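Cupin domain protein (Microcystis aeruginosa DIANCHI905, PDB 5ZBE) is a two-domain cupin of undetermined function that binds a ferrous ion and may be a metal-dependent enzyme. Local coordinates at residues A[41-46]-A[82-87]. Numbering follows the deposited sequence. Where two conformers were deposited one is given.
Sequences ESHQHP and VSHGFV. With FE2 (Fe (II) ion), chain B.
H43 and H84 form an antiparallel hydrogen-bonded pair, where the N-to-C directions of the short strand segments 41-43 and 84-87 make an angle of 166°: H84 N donates to H43 O and H43 N to H84 O, both at 3.0 Å. The first bond lies in the carbonyl plane, whereas H43 N sits above that of H84. Both imidazoles leave the same face of this small sheet, and each has CG between its backbone N and carbonyl carbon (chi1 66° for H43), which turns both rings toward the metal; their NE2 atoms lie 3.2 Å apart. H43 presents its edge to the face of H84, the ring planes being 83° apart. From the loop beyond the strand H45 brings its NE2 to the edge of the H84 ring. No hydrogen bond joins the three nitrogens; all bind iron, H45 NE2 at 2.1 Å and H43 NE2 and H84 NE2 at 2.2 Å. Two waters and Q49 complete six ligands; its amide is modelled with NE2 on the metal, though oxygen is the usual donor, so it may be flipped. Second-shell bonds help to set the rotation of H84 and H45: H84 ND1 donates to V82 O at 2.8 Å, nearly in the ring plane, and H45 ND1 bonds to the E47 carbonyl. With these ND1 atoms engaged, NE2 can offer its lone pair to iron, while the water positions are consistent with exchangeable sites.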
loop_
_atom_site.group_PDB
_atom_site.type_symbol
_atom_site.label_atom_id
_atom_site.label_comp_id
_atom_site.label_asym_id
_atom_site.label_seq_id
_atom_site.Cartn_x
_atom_site.Cartn_y
_atom_site.Cartn_z
ATOM N N GLU A 41 -9.181 -16.984 4.185
ATOM C CA GLU A 41 -10.066 -17.355 5.309
ATOM C C GLU A 41 -9.837 -16.420 6.508
ATOM O O GLU A 41 -8.753 -15.852 6.666
ATOM C CB GLU A 41 -9.902 -18.840 5.690
ATOM C CG GLU A 41 -11.069 -19.419 6.498
ATOM C CD GLU A 41 -12.187 -20.051 5.662
ATOM O OE1 GLU A 41 -11.898 -20.913 4.816
ATOM O OE2 GLU A 41 -13.378 -19.733 5.880
ATOM N N SER A 42 -10.871 -16.220 7.321
ATOM C CA SER A 42 -10.804 -15.254 8.423
ATOM C C SER A 42 -9.764 -15.629 9.453
ATOM O O SER A 42 -9.533 -16.815 9.723
ATOM C CB SER A 42 -12.163 -15.075 9.096
ATOM O OG SER A 42 -12.986 -14.250 8.300
ATOM N N HIS A 43 -9.101 -14.616 10.004
ATOM C CA HIS A 43 -8.120 -14.849 11.050
ATOM C C HIS A 43 -7.945 -13.624 11.888
ATOM O O HIS A 43 -8.536 -12.591 11.601
ATOM C CB HIS A 43 -6.787 -15.328 10.483
ATOM C CG HIS A 43 -6.072 -14.317 9.651
ATOM N ND1 HIS A 43 -5.113 -14.670 8.738
ATOM C CD2 HIS A 43 -6.145 -12.969 9.613
ATOM C CE1 HIS A 43 -4.637 -13.588 8.152
ATOM N NE2 HIS A 43 -5.246 -12.540 8.671
ATOM N N GLN A 44 -7.129 -13.736 12.923
ATOM C CA GLN A 44 -6.736 -12.573 13.696
ATOM C C GLN A 44 -5.266 -12.654 14.020
ATOM O O GLN A 44 -4.679 -13.737 14.017
ATOM C CB GLN A 44 -7.579 -12.444 14.970
ATOM C CG GLN A 44 -7.484 -13.606 15.939
ATOM C CD GLN A 44 -8.706 -13.693 16.845
ATOM O OE1 GLN A 44 -9.476 -14.657 16.774
ATOM N NE2 GLN A 44 -8.908 -12.677 17.678
ATOM N N HIS A 45 -4.672 -11.489 14.269
ATOM C CA HIS A 45 -3.265 -11.395 14.654
ATOM C C HIS A 45 -3.019 -10.081 15.396
ATOM O O HIS A 45 -3.769 -9.115 15.229
ATOM C CB HIS A 45 -2.357 -11.502 13.420
ATOM C CG HIS A 45 -2.901 -10.845 12.185
ATOM N ND1 HIS A 45 -3.017 -9.480 12.051
ATOM C CD2 HIS A 45 -3.303 -11.375 11.005
ATOM C CE1 HIS A 45 -3.498 -9.193 10.854
ATOM N NE2 HIS A 45 -3.664 -10.328 10.197
ATOM N N PRO A 46 -1.965 -10.039 16.225
ATOM C CA PRO A 46 -1.701 -8.851 17.031
ATOM C C PRO A 46 -1.350 -7.611 16.207
ATOM O O PRO A 46 -1.614 -6.494 16.641
ATOM C CB PRO A 46 -0.509 -9.262 17.909
ATOM C CG PRO A 46 0.037 -10.500 17.288
ATOM C CD PRO A 46 -1.104 -11.169 16.606
ATOM N N VAL A 82 -8.530 -8.054 15.550
ATOM C CA VAL A 82 -9.859 -8.027 14.961
ATOM C C VAL A 82 -9.911 -9.088 13.871
ATOM O O VAL A 82 -9.072 -9.089 12.968
ATOM C CB VAL A 82 -10.135 -6.646 14.322
ATOM C CG1 VAL A 82 -11.427 -6.677 13.509
ATOM C CG2 VAL A 82 -10.246 -5.591 15.416
ATOM N N SER A 83 -10.894 -9.981 13.950
ATOM C CA SER A 83 -11.050 -11.026 12.937
ATOM C C SER A 83 -11.410 -10.411 11.594
ATOM O O SER A 83 -12.306 -9.565 11.504
ATOM C CB SER A 83 -12.134 -12.023 13.346
ATOM O OG SER A 83 -11.805 -12.613 14.578
ATOM N N HIS A 84 -10.691 -10.822 10.551
ATOM C CA HIS A 84 -10.968 -10.346 9.192
ATOM C C HIS A 84 -10.653 -11.420 8.169
ATOM O O HIS A 84 -9.693 -12.178 8.328
ATOM C CB HIS A 84 -10.137 -9.104 8.861
ATOM C CG HIS A 84 -8.680 -9.295 9.115
ATOM N ND1 HIS A 84 -8.144 -9.285 10.379
ATOM C CD2 HIS A 84 -7.659 -9.556 8.274
ATOM C CE1 HIS A 84 -6.842 -9.493 10.302
ATOM N NE2 HIS A 84 -6.524 -9.666 9.034
ATOM N N GLY A 85 -11.458 -11.450 7.113
ATOM C CA GLY A 85 -11.252 -12.370 5.992
ATOM C C GLY A 85 -11.747 -11.700 4.738
ATOM O O GLY A 85 -12.317 -10.596 4.800
ATOM N N PHE A 86 -11.521 -12.346 3.607
ATOM C CA PHE A 86 -11.847 -11.787 2.316
ATOM C C PHE A 86 -12.422 -12.812 1.351
ATOM O O PHE A 86 -12.027 -13.980 1.364
ATOM C CB PHE A 86 -10.569 -11.227 1.688
ATOM C CG PHE A 86 -9.892 -10.179 2.523
ATOM C CD1 PHE A 86 -10.229 -8.840 2.369
ATOM C CD2 PHE A 86 -8.919 -10.526 3.458
ATOM C CE1 PHE A 86 -9.585 -7.860 3.115
ATOM C CE2 PHE A 86 -8.285 -9.555 4.219
ATOM C CZ PHE A 86 -8.619 -8.215 4.046
ATOM N N VAL A 87 -13.330 -12.355 0.497
ATOM C CA VAL A 87 -13.829 -13.146 -0.623
ATOM C C VAL A 87 -13.625 -12.373 -1.932
ATOM O O VAL A 87 -13.951 -11.176 -2.026
ATOM C CB VAL A 87 -15.324 -13.510 -0.451
ATOM C CG1 VAL A 87 -15.852 -14.260 -1.676
ATOM C CG2 VAL A 87 -15.514 -14.325 0.818
HETATM FE FE FE2 B . -4.615 -10.440 8.283
HETATM O O HOH W 1 -7.555 -12.595 6.310
HETATM O O HOH W 2 -6.296 -9.266 13.587
HETATM O O HOH W 3 -2.847 -11.145 7.391
HETATM O O HOH W 4 -5.367 -10.645 6.306
#